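Local coordinates for putative aminooxidase (Propionibacterium acnes, PDB 2BA9), which isomerises polyunsaturated fatty acid to conjugated linoleic acid and carries a bound flavin-adenine dinucleotide (FAD), at residues G29-T34 with T215-A220; D159-P164 with V188-F193; F173-A178 with N332-A337; I229-G234 with R394-A399; A285-E290 with K361-Q366. All blocks are in the same frame, centred on the assembly; numbering follows the deposited sequence.

Interaction 1 (G29-T34 with T215-A220); sequences GFHDYT and TLEHPA
His31 and Glu217 are the nearest pair of the two backbones, with CA atoms 7.4 Å apart, where a turn meets a loop at the rim of the FAD-binding Rossmann-type domain. Residues 29-34 leave helix 16-28 through a Schellman motif at Gly29 and enter strand 33-36 of the parallel sheet. Residues 215-220 form an irregular loop after helix 204-215. Tyr33 has its CG between the backbone N and the carbonyl carbon (chi1 66°), which lays the ring along this loop. Its OH accepts the backbone N-H of His218 at 3.1 Å from Tyr33 OH to His218 N, and also bonds to Glu26 on the preceding helix. The His218 ring stands edge-to-face on the Tyr33 ring, with centroids 5.1 Å apart. Its far end turns to the backbone of the other segment, where His218 NE2 gives a weak hydrogen bond to His31 O. The extended Glu217 chain reaches out to the His31 ring. There Glu217 OE1 uses its syn lone pair to accept from His31 ND1 at 2.7 Å.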
# COMPACT_ATOMS: atom_id res chain seq x y z
N GLY A 29 1.40 25.47 10.05
CA GLY A 29 0.74 26.77 10.11
C GLY A 29 -0.13 27.08 8.91
O GLY A 29 -0.50 28.24 8.69
N PHE A 30 -0.46 26.06 8.13
CA PHE A 30 -1.39 26.20 7.01
C PHE A 30 -2.79 25.75 7.46
O PHE A 30 -3.11 24.54 7.47
CB PHE A 30 -0.90 25.37 5.80
CG PHE A 30 0.35 25.92 5.14
CD1 PHE A 30 0.26 26.77 4.04
CD2 PHE A 30 1.62 25.57 5.61
CE1 PHE A 30 1.39 27.25 3.42
CE2 PHE A 30 2.78 26.06 4.99
CZ PHE A 30 2.67 26.90 3.89
N HIS A 31 -3.64 26.72 7.83
CA HIS A 31 -4.95 26.41 8.45
C HIS A 31 -6.17 26.45 7.51
O HIS A 31 -7.29 26.12 7.93
CB HIS A 31 -5.23 27.40 9.58
CG HIS A 31 -4.17 27.43 10.62
ND1 HIS A 31 -4.01 26.43 11.56
CD2 HIS A 31 -3.21 28.35 10.89
CE1 HIS A 31 -3.00 26.73 12.35
NE2 HIS A 31 -2.50 27.89 11.97
N ASP A 32 -5.97 26.88 6.27
CA ASP A 32 -7.05 26.97 5.30
C ASP A 32 -6.92 25.82 4.30
O ASP A 32 -6.67 26.02 3.12
CB ASP A 32 -7.02 28.33 4.60
CG ASP A 32 -8.26 28.61 3.77
OD1 ASP A 32 -9.08 27.69 3.54
OD2 ASP A 32 -8.40 29.77 3.35
N TYR A 33 -7.08 24.61 4.80
CA TYR A 33 -7.07 23.44 3.96
C TYR A 33 -8.45 22.80 4.02
O TYR A 33 -9.19 22.97 4.99
CB TYR A 33 -5.98 22.44 4.40
CG TYR A 33 -6.21 21.84 5.77
CD1 TYR A 33 -7.01 20.70 5.93
CD2 TYR A 33 -5.66 22.42 6.91
CE1 TYR A 33 -7.23 20.16 7.20
CE2 TYR A 33 -5.88 21.89 8.16
CZ TYR A 33 -6.66 20.76 8.30
OH TYR A 33 -6.87 20.25 9.56
N THR A 34 -8.80 22.09 2.95
CA THR A 34 -10.03 21.31 2.88
C THR A 34 -9.68 19.96 2.28
O THR A 34 -9.01 19.90 1.25
CB THR A 34 -11.10 22.01 1.99
OG1 THR A 34 -11.47 23.26 2.58
CG2 THR A 34 -12.36 21.15 1.84
N THR A 215 -9.08 14.81 15.07
CA THR A 215 -8.16 15.80 15.66
C THR A 215 -7.85 17.00 14.75
O THR A 215 -7.30 18.01 15.21
CB THR A 215 -6.82 15.15 16.06
OG1 THR A 215 -6.10 14.79 14.88
CG2 THR A 215 -7.04 13.92 16.94
N LEU A 216 -8.15 16.87 13.46
CA LEU A 216 -7.91 17.93 12.48
C LEU A 216 -8.80 19.15 12.72
O LEU A 216 -9.98 19.01 13.09
CB LEU A 216 -8.17 17.44 11.05
CG LEU A 216 -7.28 16.30 10.55
CD1 LEU A 216 -7.60 15.98 9.09
CD2 LEU A 216 -5.79 16.66 10.74
N GLU A 217 -8.23 20.32 12.46
CA GLU A 217 -8.94 21.60 12.44
C GLU A 217 -10.08 21.53 11.42
O GLU A 217 -11.18 22.01 11.70
CB GLU A 217 -7.95 22.73 12.09
CG GLU A 217 -8.44 24.17 12.31
CD GLU A 217 -7.40 25.22 11.91
OE1 GLU A 217 -6.18 24.95 12.03
OE2 GLU A 217 -7.79 26.32 11.47
N HIS A 218 -9.83 20.91 10.27
CA HIS A 218 -10.86 20.69 9.26
C HIS A 218 -10.92 19.21 8.84
O HIS A 218 -10.23 18.78 7.91
CB HIS A 218 -10.63 21.57 8.02
CG HIS A 218 -10.41 23.01 8.33
ND1 HIS A 218 -11.45 23.90 8.50
CD2 HIS A 218 -9.27 23.72 8.51
CE1 HIS A 218 -10.96 25.10 8.77
NE2 HIS A 218 -9.64 25.02 8.79
N PRO A 219 -11.74 18.42 9.55
CA PRO A 219 -12.02 17.05 9.16
C PRO A 219 -12.50 16.92 7.71
O PRO A 219 -13.00 17.88 7.10
CB PRO A 219 -13.10 16.63 10.15
CG PRO A 219 -12.84 17.47 11.35
CD PRO A 219 -12.43 18.78 10.80
N ALA A 220 -12.33 15.73 7.14
CA ALA A 220 -12.67 15.53 5.74
C ALA A 220 -14.14 15.86 5.45
O ALA A 220 -15.02 15.56 6.26
CB ALA A 220 -12.36 14.11 5.30

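Interaction 2 (D159-P164 with V188-F193); sequences DLWINP and VTMMSF
Met190 lies against Trp161 and Leu160 at the centre of a buried helix-to-turn contact. Helix 187-195 packs here on the end of helix 158-161 and on the turn that follows it. Met190 has its CG anti to the backbone N (chi1 -176°), which directs the chain toward the indole. Bends at chi2 and chi3 then lay it over one face of the ring. Met190 CG sits 3.6 Å from the centroid of the six-membered ring of Trp161, almost on its normal, in a CH-pi contact. Met190 SD takes the same place over the five-membered ring, also 3.6 Å from its centroid, which makes a Met-aromatic contact. Leu160 CD2 closes in from the side at 3.5 Å from Met190 CG. The terminal methyl turns off the indole, and Met190 CE meets Pro164 CG at 3.7 Å.

The packing thins away from this centre. At one margin, partly exposed Met191 adds a single methyl contact, CE to Leu160 CD2. At the other, Pro164 CB rests over a face of the partly exposed Phe193 ring, 3.8 Å from its centroid. No hydrogen bond joins the two segments. The indole N-H, Trp161 NE1, is satisfied by Leu185 O outside them. The contact therefore rests on dispersion and on sulfur and C-H groups set against aromatic faces.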
# COMPACT_ATOMS: atom_id res chain seq x y z
N ASP A 159 13.17 -15.75 -1.52
CA ASP A 159 12.37 -16.63 -0.65
C ASP A 159 11.95 -15.93 0.64
O ASP A 159 10.86 -16.18 1.15
CB ASP A 159 13.15 -17.90 -0.30
CG ASP A 159 13.25 -18.87 -1.46
OD1 ASP A 159 13.18 -18.46 -2.65
OD2 ASP A 159 13.38 -20.07 -1.18
N LEU A 160 12.81 -15.08 1.18
CA LEU A 160 12.48 -14.30 2.38
C LEU A 160 11.61 -13.08 2.02
O LEU A 160 10.58 -12.86 2.63
CB LEU A 160 13.75 -13.81 3.09
CG LEU A 160 13.52 -13.14 4.46
CD1 LEU A 160 13.18 -14.16 5.51
CD2 LEU A 160 14.72 -12.35 4.89
N TRP A 161 12.04 -12.33 1.03
CA TRP A 161 11.38 -11.06 0.64
C TRP A 161 9.98 -11.22 0.06
O TRP A 161 9.16 -10.31 0.15
CB TRP A 161 12.26 -10.30 -0.36
CG TRP A 161 12.97 -9.12 0.21
CD1 TRP A 161 12.55 -7.83 0.18
CD2 TRP A 161 14.23 -9.12 0.90
NE1 TRP A 161 13.46 -7.02 0.80
CE2 TRP A 161 14.50 -7.79 1.26
CE3 TRP A 161 15.15 -10.12 1.25
CZ2 TRP A 161 15.67 -7.43 1.94
CZ3 TRP A 161 16.29 -9.76 1.93
CH2 TRP A 161 16.54 -8.42 2.28
N ILE A 162 9.71 -12.38 -0.52
CA ILE A 162 8.49 -12.57 -1.29
C ILE A 162 7.23 -12.63 -0.43
O ILE A 162 6.18 -12.17 -0.85
CB ILE A 162 8.58 -13.80 -2.19
CG1 ILE A 162 7.50 -13.74 -3.29
CG2 ILE A 162 8.50 -15.09 -1.37
CD1 ILE A 162 7.64 -14.84 -4.32
N ASN A 163 7.33 -13.20 0.76
CA ASN A 163 6.16 -13.48 1.58
C ASN A 163 5.42 -12.21 2.07
O ASN A 163 4.20 -12.14 1.98
CB ASN A 163 6.54 -14.40 2.74
CG ASN A 163 7.15 -15.71 2.26
OD1 ASN A 163 6.57 -16.38 1.40
ND2 ASN A 163 8.31 -16.08 2.80
N PRO A 164 6.16 -11.20 2.57
CA PRO A 164 5.52 -9.91 2.86
C PRO A 164 5.36 -8.99 1.65
O PRO A 164 5.00 -7.82 1.82
CB PRO A 164 6.48 -9.26 3.86
CG PRO A 164 7.56 -10.22 4.10
CD PRO A 164 7.57 -11.16 2.95
N VAL A 188 15.97 -3.35 7.41
CA VAL A 188 15.45 -3.34 8.77
C VAL A 188 14.00 -3.82 8.85
O VAL A 188 13.61 -4.51 9.79
CB VAL A 188 15.55 -1.94 9.39
CG1 VAL A 188 14.88 -1.92 10.77
CG2 VAL A 188 17.00 -1.55 9.51
N THR A 189 13.21 -3.46 7.84
CA THR A 189 11.80 -3.84 7.80
C THR A 189 11.69 -5.33 7.52
O THR A 189 10.95 -6.03 8.22
CB THR A 189 11.04 -3.01 6.75
OG1 THR A 189 11.18 -1.63 7.07
CG2 THR A 189 9.57 -3.37 6.71
N MET A 190 12.44 -5.82 6.53
CA MET A 190 12.49 -7.25 6.24
C MET A 190 12.80 -8.04 7.51
O MET A 190 12.10 -8.99 7.83
CB MET A 190 13.54 -7.55 5.16
CG MET A 190 13.61 -9.01 4.71
SD MET A 190 12.19 -9.55 3.76
CE MET A 190 11.12 -10.19 5.07
N MET A 191 13.82 -7.62 8.24
CA MET A 191 14.19 -8.28 9.49
C MET A 191 13.05 -8.28 10.53
O MET A 191 12.80 -9.30 11.18
CB MET A 191 15.45 -7.66 10.07
CG MET A 191 16.69 -7.89 9.23
SD MET A 191 17.02 -9.62 8.84
CE MET A 191 16.25 -9.74 7.21
N SER A 192 12.36 -7.15 10.66
CA SER A 192 11.21 -7.04 11.56
C SER A 192 10.09 -8.02 11.18
O SER A 192 9.45 -8.61 12.05
CB SER A 192 10.68 -5.60 11.57
OG SER A 192 11.66 -4.71 12.08
N PHE A 193 9.85 -8.18 9.89
CA PHE A 193 8.94 -9.24 9.41
C PHE A 193 9.47 -10.62 9.76
O PHE A 193 8.70 -11.46 10.21
CB PHE A 193 8.68 -9.13 7.90
CG PHE A 193 7.44 -8.36 7.58
CD1 PHE A 193 7.50 -7.00 7.33
CD2 PHE A 193 6.21 -9.00 7.55
CE1 PHE A 193 6.36 -6.28 7.05
CE2 PHE A 193 5.08 -8.30 7.26
CZ PHE A 193 5.14 -6.94 7.01

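Interaction 3 (F173-A178 with N332-A337); sequences FDNVPA and NHPDYA
This is a polar loop-to-loop contact near the surface, centred on a His-carboxylate hydrogen bond between His333 and Asp174. Residues 173-178 lead into helix 178-184, with Pro177 at its N-cap. Residues 332-337 follow strand 325-330 of the mixed sheet and contain a type I beta turn from His333 to Tyr336. His333 NE2 donates to Asp174 OD1 at 2.9 Å. The bond is nearly straight (174°), lies in the imidazole plane and uses the syn lone pair of the oxygen. The other ring nitrogen, His333 ND1, accepts the backbone N-H of Asp335, so both sides of the ring are held and its rotation is fixed. Asn175 ND2 steadies the carboxylate by donating to Asp174 OD2 from above its plane. The same amide group lies against the proline ring, with Asn175 OD1 3.5 Å from Pro334 CG. Two carboxylates also come close, and a water bridges them and probably eases the like charges: it donates to Asp174 OD2 at 2.6 Å and to Asp335 OD2 at 2.8 Å.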
# COMPACT_ATOMS: atom_id res chain seq x y z
N PHE A 173 8.15 -10.39 -8.51
CA PHE A 173 9.54 -9.97 -8.65
C PHE A 173 10.11 -10.10 -10.07
O PHE A 173 11.14 -9.49 -10.39
CB PHE A 173 10.43 -10.77 -7.68
CG PHE A 173 10.22 -10.45 -6.21
CD1 PHE A 173 10.61 -11.37 -5.25
CD2 PHE A 173 9.66 -9.24 -5.78
CE1 PHE A 173 10.44 -11.11 -3.88
CE2 PHE A 173 9.50 -8.97 -4.40
CZ PHE A 173 9.88 -9.91 -3.46
N ASP A 174 9.45 -10.89 -10.91
CA ASP A 174 9.85 -11.00 -12.32
C ASP A 174 9.67 -9.66 -13.09
O ASP A 174 10.27 -9.47 -14.15
CB ASP A 174 9.08 -12.13 -13.01
CG ASP A 174 7.57 -11.86 -13.08
OD1 ASP A 174 6.85 -12.32 -12.17
OD2 ASP A 174 7.11 -11.20 -14.05
N ASN A 175 8.83 -8.76 -12.57
CA ASN A 175 8.56 -7.49 -13.22
C ASN A 175 8.57 -6.23 -12.33
O ASN A 175 8.95 -5.16 -12.79
CB ASN A 175 7.24 -7.58 -13.98
CG ASN A 175 6.06 -7.80 -13.07
OD1 ASN A 175 5.42 -6.85 -12.66
ND2 ASN A 175 5.77 -9.05 -12.74
N VAL A 176 8.16 -6.32 -11.07
CA VAL A 176 8.09 -5.11 -10.21
C VAL A 176 9.49 -4.60 -9.89
O VAL A 176 10.31 -5.35 -9.37
CB VAL A 176 7.36 -5.38 -8.89
CG1 VAL A 176 7.59 -4.23 -7.90
CG2 VAL A 176 5.88 -5.59 -9.13
N PRO A 177 9.77 -3.32 -10.21
CA PRO A 177 11.12 -2.77 -10.00
C PRO A 177 11.65 -2.81 -8.55
O PRO A 177 10.90 -2.55 -7.60
CB PRO A 177 10.98 -1.31 -10.47
CG PRO A 177 9.83 -1.32 -11.42
CD PRO A 177 8.88 -2.33 -10.86
N ALA A 178 12.96 -3.06 -8.43
CA ALA A 178 13.64 -3.19 -7.12
C ALA A 178 13.38 -2.02 -6.16
O ALA A 178 13.22 -2.23 -4.95
CB ALA A 178 15.15 -3.38 -7.32
N ASN A 332 -4.10 -10.04 -11.40
CA ASN A 332 -3.38 -9.54 -12.58
C ASN A 332 -1.87 -9.80 -12.51
O ASN A 332 -1.29 -9.94 -11.44
CB ASN A 332 -3.63 -8.05 -12.74
CG ASN A 332 -2.92 -7.24 -11.66
OD1 ASN A 332 -3.28 -7.31 -10.48
ND2 ASN A 332 -1.87 -6.53 -12.05
N HIS A 333 -1.26 -9.84 -13.70
CA HIS A 333 0.19 -9.93 -13.87
C HIS A 333 0.46 -9.52 -15.33
O HIS A 333 -0.36 -9.80 -16.22
CB HIS A 333 0.64 -11.37 -13.58
CG HIS A 333 2.12 -11.60 -13.66
ND1 HIS A 333 2.78 -11.77 -14.85
CD2 HIS A 333 3.05 -11.74 -12.69
CE1 HIS A 333 4.06 -11.98 -14.62
NE2 HIS A 333 4.25 -11.97 -13.31
N PRO A 334 1.59 -8.84 -15.60
CA PRO A 334 1.88 -8.43 -16.99
C PRO A 334 1.88 -9.56 -18.04
O PRO A 334 1.57 -9.30 -19.20
CB PRO A 334 3.27 -7.81 -16.90
CG PRO A 334 3.40 -7.39 -15.48
CD PRO A 334 2.65 -8.40 -14.67
N ASP A 335 2.25 -10.77 -17.65
CA ASP A 335 2.38 -11.89 -18.58
C ASP A 335 1.08 -12.67 -18.83
O ASP A 335 1.06 -13.59 -19.69
CB ASP A 335 3.50 -12.82 -18.09
CG ASP A 335 4.88 -12.18 -18.23
OD1 ASP A 335 4.96 -11.06 -18.77
OD2 ASP A 335 5.88 -12.79 -17.78
N TYR A 336 0.01 -12.30 -18.12
CA TYR A 336 -1.28 -13.00 -18.18
C TYR A 336 -2.48 -12.06 -18.33
O TYR A 336 -2.44 -10.88 -17.96
CB TYR A 336 -1.49 -13.81 -16.90
CG TYR A 336 -0.45 -14.88 -16.66
CD1 TYR A 336 -0.68 -16.20 -17.08
CD2 TYR A 336 0.74 -14.59 -16.03
CE1 TYR A 336 0.25 -17.19 -16.87
CE2 TYR A 336 1.70 -15.59 -15.81
CZ TYR A 336 1.45 -16.89 -16.23
OH TYR A 336 2.39 -17.87 -16.02
N ALA A 337 -3.56 -12.61 -18.88
CA ALA A 337 -4.85 -11.91 -18.92
C ALA A 337 -5.41 -11.88 -17.50
O ALA A 337 -5.12 -12.77 -16.70
CB ALA A 337 -5.78 -12.60 -19.85
O HOH W 1 7.78 -11.09 -16.52

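Interaction 4 (I229-G234 with R394-A399); sequences ITREDG and RNTFYA
Arg394 opens the second segment by gripping the backbone of Arg231 side-on. Arg394 NE and Arg394 NH2 both donate to Arg231 O, each at 3.1 Å. The NE bond lies in the carbonyl plane, whereas NH2 comes from above it. A bend at chi3 (80°) brings the guanidinium to the Arg231 backbone, and Arg231 CB packs on its face. Arg394 NH1 in turn lies over the face of the Arg231 guanidinium, 3.8 Å from Arg231 NH1. The two positive groups share Asp264 as a salt-bridge partner, and Arg231 also pairs with Glu269. These acids probably offset the like charges.

Asn395 comes next, and its ND2 is 2.7 Å from Gly234 O, though at a poor angle for a hydrogen bond. The chain then enters strand 396-398, an outermost strand of the parallel sheet in the Rossmann-type domain. Residues 229-234 belong instead to the end of strand 226-230 in a small antiparallel sheet and the turn beyond it. Thr396 OG1 accepts from Arg231 NH2 at 3.1 Å in a nearly straight bond (173°), in the guanidinium plane. The same hydroxyl donates to Arg394 O. Further on, Tyr398 OH approaches the edge of the Arg231 guanidinium and bonds to Glu269.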
# COMPACT_ATOMS: atom_id res chain seq x y z
N ILE A 229 -12.23 19.45 -12.43
CA ILE A 229 -11.20 20.35 -11.91
C ILE A 229 -10.51 21.03 -13.08
O ILE A 229 -10.00 20.35 -13.98
CB ILE A 229 -10.14 19.65 -11.03
CG1 ILE A 229 -10.79 19.03 -9.78
CG2 ILE A 229 -9.04 20.63 -10.63
CD1 ILE A 229 -9.83 18.27 -8.88
N THR A 230 -10.51 22.36 -13.07
CA THR A 230 -9.81 23.18 -14.06
C THR A 230 -8.87 24.15 -13.34
O THR A 230 -9.16 24.60 -12.23
CB THR A 230 -10.80 23.96 -14.94
OG1 THR A 230 -11.63 24.78 -14.10
CG2 THR A 230 -11.66 23.01 -15.75
N ARG A 231 -7.75 24.46 -13.98
CA ARG A 231 -6.68 25.19 -13.31
C ARG A 231 -6.18 26.33 -14.18
O ARG A 231 -5.08 26.27 -14.72
CB ARG A 231 -5.54 24.25 -12.96
CG ARG A 231 -5.86 23.30 -11.83
CD ARG A 231 -4.98 22.08 -11.88
NE ARG A 231 -5.20 21.29 -13.10
CZ ARG A 231 -4.37 20.35 -13.56
NH1 ARG A 231 -4.66 19.69 -14.67
NH2 ARG A 231 -3.24 20.07 -12.92
N GLU A 232 -6.97 27.39 -14.26
CA GLU A 232 -6.62 28.56 -15.05
C GLU A 232 -6.39 29.78 -14.15
O GLU A 232 -6.75 29.77 -12.97
CB GLU A 232 -7.72 28.88 -16.07
CG GLU A 232 -8.52 27.69 -16.56
CD GLU A 232 -9.85 27.54 -15.83
OE1 GLU A 232 -9.88 26.95 -14.72
OE2 GLU A 232 -10.87 28.03 -16.36
N ASP A 233 -5.78 30.81 -14.73
CA ASP A 233 -5.59 32.11 -14.06
C ASP A 233 -4.82 32.01 -12.74
O ASP A 233 -4.86 32.93 -11.92
CB ASP A 233 -6.95 32.79 -13.81
CG ASP A 233 -7.86 32.78 -15.05
OD1 ASP A 233 -7.43 33.27 -16.12
OD2 ASP A 233 -9.01 32.29 -14.93
N GLY A 234 -4.11 30.90 -12.55
CA GLY A 234 -3.32 30.67 -11.34
C GLY A 234 -4.11 30.14 -10.16
O GLY A 234 -3.64 30.19 -9.03
N ARG A 394 1.08 24.72 -12.03
CA ARG A 394 -0.28 25.24 -11.91
C ARG A 394 -0.86 24.90 -10.56
O ARG A 394 -2.00 24.44 -10.45
CB ARG A 394 -1.16 24.74 -13.05
CG ARG A 394 -0.85 25.42 -14.38
CD ARG A 394 -1.24 24.55 -15.54
NE ARG A 394 -2.66 24.62 -15.83
CZ ARG A 394 -3.40 23.62 -16.31
NH1 ARG A 394 -2.87 22.42 -16.55
NH2 ARG A 394 -4.68 23.80 -16.55
N ASN A 395 -0.03 25.12 -9.53
CA ASN A 395 -0.42 24.95 -8.13
C ASN A 395 -0.98 23.57 -7.80
O ASN A 395 -1.80 23.43 -6.89
CB ASN A 395 -1.43 26.04 -7.75
CG ASN A 395 -0.94 27.42 -8.09
OD1 ASN A 395 0.22 27.75 -7.84
ND2 ASN A 395 -1.81 28.24 -8.67
N THR A 396 -0.51 22.57 -8.54
CA THR A 396 -0.91 21.19 -8.34
C THR A 396 0.28 20.41 -7.84
O THR A 396 1.36 20.48 -8.44
CB THR A 396 -1.39 20.57 -9.65
OG1 THR A 396 -2.43 21.37 -10.21
CG2 THR A 396 -1.90 19.15 -9.41
N PHE A 397 0.08 19.67 -6.75
CA PHE A 397 1.11 18.80 -6.19
C PHE A 397 0.63 17.35 -6.22
O PHE A 397 -0.57 17.08 -6.16
CB PHE A 397 1.47 19.25 -4.78
CG PHE A 397 2.10 20.62 -4.73
CD1 PHE A 397 3.48 20.77 -4.81
CD2 PHE A 397 1.31 21.76 -4.62
CE1 PHE A 397 4.06 22.01 -4.76
CE2 PHE A 397 1.88 23.02 -4.59
CZ PHE A 397 3.26 23.15 -4.65
N TYR A 398 1.60 16.44 -6.34
CA TYR A 398 1.35 15.02 -6.57
C TYR A 398 1.87 14.20 -5.40
O TYR A 398 3.03 14.34 -5.01
CB TYR A 398 2.04 14.59 -7.87
CG TYR A 398 1.67 15.49 -9.05
CD1 TYR A 398 0.40 15.44 -9.63
CD2 TYR A 398 2.59 16.41 -9.56
CE1 TYR A 398 0.06 16.28 -10.69
CE2 TYR A 398 2.24 17.25 -10.62
CZ TYR A 398 0.98 17.18 -11.17
OH TYR A 398 0.66 17.99 -12.22
N ALA A 399 1.00 13.34 -4.85
CA ALA A 399 1.31 12.53 -3.68
C ALA A 399 0.56 11.18 -3.67
O ALA A 399 0.12 10.70 -4.70
CB ALA A 399 1.01 13.32 -2.42

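Interaction 5 (A285-E290 with K361-Q366); sequences ACLVKE and KIIEEQ
Leu287 and Ala285 meet Ile363 in a small apolar patch, where two antiparallel strands pair at the margin of the mixed sheet. Leu287 CG lies 4.2 Å from Ile363 CG2, and Ala285 CB is equally far from Ile363 CG1. Tyr51 and Ile324 also touch this patch. On the other face, Cys286 SG meets Ile362 CG1 at 4.1 Å. A beta bulge interrupts the ladder: Cys286 pairs with Ile362, but Ala285 pairs with Glu364, which leaves Ile363 as the extra residue. Ile363 N still donates to Ala285 O at 3.0 Å. Beyond the bulge, Ala285 N gives a nearly straight bond to Glu364 O (175°). The Glu364 side chain leads away, and its carboxylate bonds to Tyr56. At the opposite end the Lys361 side chain is exposed. It bends off the strand after its CB passes Leu287 CB. Its backbone completes the ladder: Leu287 N donates to Lys361 O at 2.8 Å, and Lys361 N returns a weak bond to Leu287 O at 3.3 Å.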
# COMPACT_ATOMS: atom_id res chain seq x y z
N ALA A 285 -13.71 -11.84 3.10
CA ALA A 285 -13.90 -12.06 4.53
C ALA A 285 -14.79 -13.28 4.69
O ALA A 285 -15.92 -13.28 4.22
CB ALA A 285 -14.53 -10.82 5.22
N CYS A 286 -14.25 -14.31 5.36
CA CYS A 286 -14.85 -15.65 5.39
C CYS A 286 -15.22 -16.12 6.79
O CYS A 286 -14.48 -15.91 7.72
CB CYS A 286 -13.87 -16.67 4.79
SG CYS A 286 -13.37 -16.35 3.08
N LEU A 287 -16.40 -16.73 6.92
CA LEU A 287 -16.70 -17.62 8.02
C LEU A 287 -16.23 -18.99 7.55
O LEU A 287 -16.53 -19.40 6.44
CB LEU A 287 -18.21 -17.64 8.33
CG LEU A 287 -18.79 -16.29 8.72
CD1 LEU A 287 -20.29 -16.38 9.09
CD2 LEU A 287 -17.99 -15.70 9.85
N VAL A 288 -15.48 -19.68 8.40
CA VAL A 288 -14.90 -20.96 8.04
C VAL A 288 -15.43 -22.06 8.98
O VAL A 288 -15.76 -21.81 10.14
CB VAL A 288 -13.31 -20.91 8.04
CG1 VAL A 288 -12.79 -19.88 7.03
CG2 VAL A 288 -12.74 -20.61 9.41
N LYS A 289 -15.58 -23.27 8.45
CA LYS A 289 -15.64 -24.45 9.31
C LYS A 289 -14.21 -24.99 9.37
O LYS A 289 -13.42 -24.83 8.42
CB LYS A 289 -16.66 -25.51 8.84
CG LYS A 289 -16.81 -25.68 7.32
CD LYS A 289 -17.83 -26.76 6.97
CE LYS A 289 -18.14 -26.76 5.48
NZ LYS A 289 -19.08 -25.66 5.07
N GLU A 290 -13.86 -25.58 10.51
CA GLU A 290 -12.46 -25.91 10.82
C GLU A 290 -11.65 -24.61 10.86
O GLU A 290 -10.97 -24.23 9.90
CB GLU A 290 -11.88 -26.93 9.82
CG GLU A 290 -12.05 -28.41 10.18
CD GLU A 290 -13.41 -28.76 10.81
OE1 GLU A 290 -13.51 -28.72 12.06
OE2 GLU A 290 -14.36 -29.10 10.06
N LYS A 361 -19.20 -19.30 4.45
CA LYS A 361 -19.75 -18.06 3.96
C LYS A 361 -18.68 -17.02 3.69
O LYS A 361 -17.74 -16.92 4.45
CB LYS A 361 -20.72 -17.50 4.99
CG LYS A 361 -21.73 -16.54 4.41
CD LYS A 361 -22.86 -17.25 3.69
CE LYS A 361 -23.84 -17.93 4.66
NZ LYS A 361 -23.98 -17.27 5.97
N ILE A 362 -18.85 -16.24 2.61
CA ILE A 362 -18.10 -15.00 2.37
C ILE A 362 -19.08 -13.85 2.60
O ILE A 362 -20.04 -13.66 1.82
CB ILE A 362 -17.54 -14.88 0.92
CG1 ILE A 362 -16.60 -16.05 0.57
CG2 ILE A 362 -16.77 -13.59 0.77
CD1 ILE A 362 -16.46 -16.29 -0.93
N ILE A 363 -18.85 -13.09 3.67
CA ILE A 363 -19.77 -12.01 4.05
C ILE A 363 -19.38 -10.67 3.40
O ILE A 363 -20.23 -9.79 3.28
CB ILE A 363 -19.89 -11.85 5.61
CG1 ILE A 363 -18.60 -11.31 6.23
CG2 ILE A 363 -20.31 -13.20 6.27
CD1 ILE A 363 -18.77 -10.65 7.62
N GLU A 364 -18.13 -10.53 2.98
CA GLU A 364 -17.65 -9.35 2.27
C GLU A 364 -16.49 -9.66 1.30
O GLU A 364 -15.57 -10.41 1.62
CB GLU A 364 -17.22 -8.25 3.25
CG GLU A 364 -17.10 -6.87 2.63
CD GLU A 364 -16.61 -5.78 3.60
OE1 GLU A 364 -16.62 -5.98 4.84
OE2 GLU A 364 -16.21 -4.72 3.10
N GLU A 365 -16.56 -9.05 0.13
CA GLU A 365 -15.51 -9.14 -0.88
C GLU A 365 -15.18 -7.78 -1.43
O GLU A 365 -16.08 -6.97 -1.69
CB GLU A 365 -15.95 -10.02 -2.04
CG GLU A 365 -14.81 -10.39 -2.95
CD GLU A 365 -15.24 -11.26 -4.07
OE1 GLU A 365 -15.79 -10.71 -5.04
OE2 GLU A 365 -15.07 -12.50 -3.96
N GLN A 366 -13.88 -7.54 -1.61
CA GLN A 366 -13.40 -6.29 -2.19
C GLN A 366 -12.22 -6.56 -3.10
O GLN A 366 -11.26 -7.18 -2.66
CB GLN A 366 -12.94 -5.34 -1.08
CG GLN A 366 -12.47 -3.99 -1.58
CD GLN A 366 -13.59 -3.11 -2.00
OE1 GLN A 366 -14.50 -2.82 -1.22
NE2 GLN A 366 -13.54 -2.65 -3.24

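Interaction 2 is the buried contact of the set and has no hydrogen bond across it, whereas interaction 3 lies at the surface and is held by a His-carboxylate hydrogen bond and a bridging water. These two touch, for Phe173 CZ packs 3.7 Å from Trp161 O. Interactions 1 and 4 are partly buried and reach the same parallel sheet, at its two outermost strands, 33-36 and 396-398. Both use side-chain hydrogen bonds where a loop or turn meets the strand or the residues leading into it, with histidines, a tyrosine and a glutamate in one and two arginines and a threonine in the other. Interaction 5 belongs to the mixed sheet and is held mainly by backbone bonds.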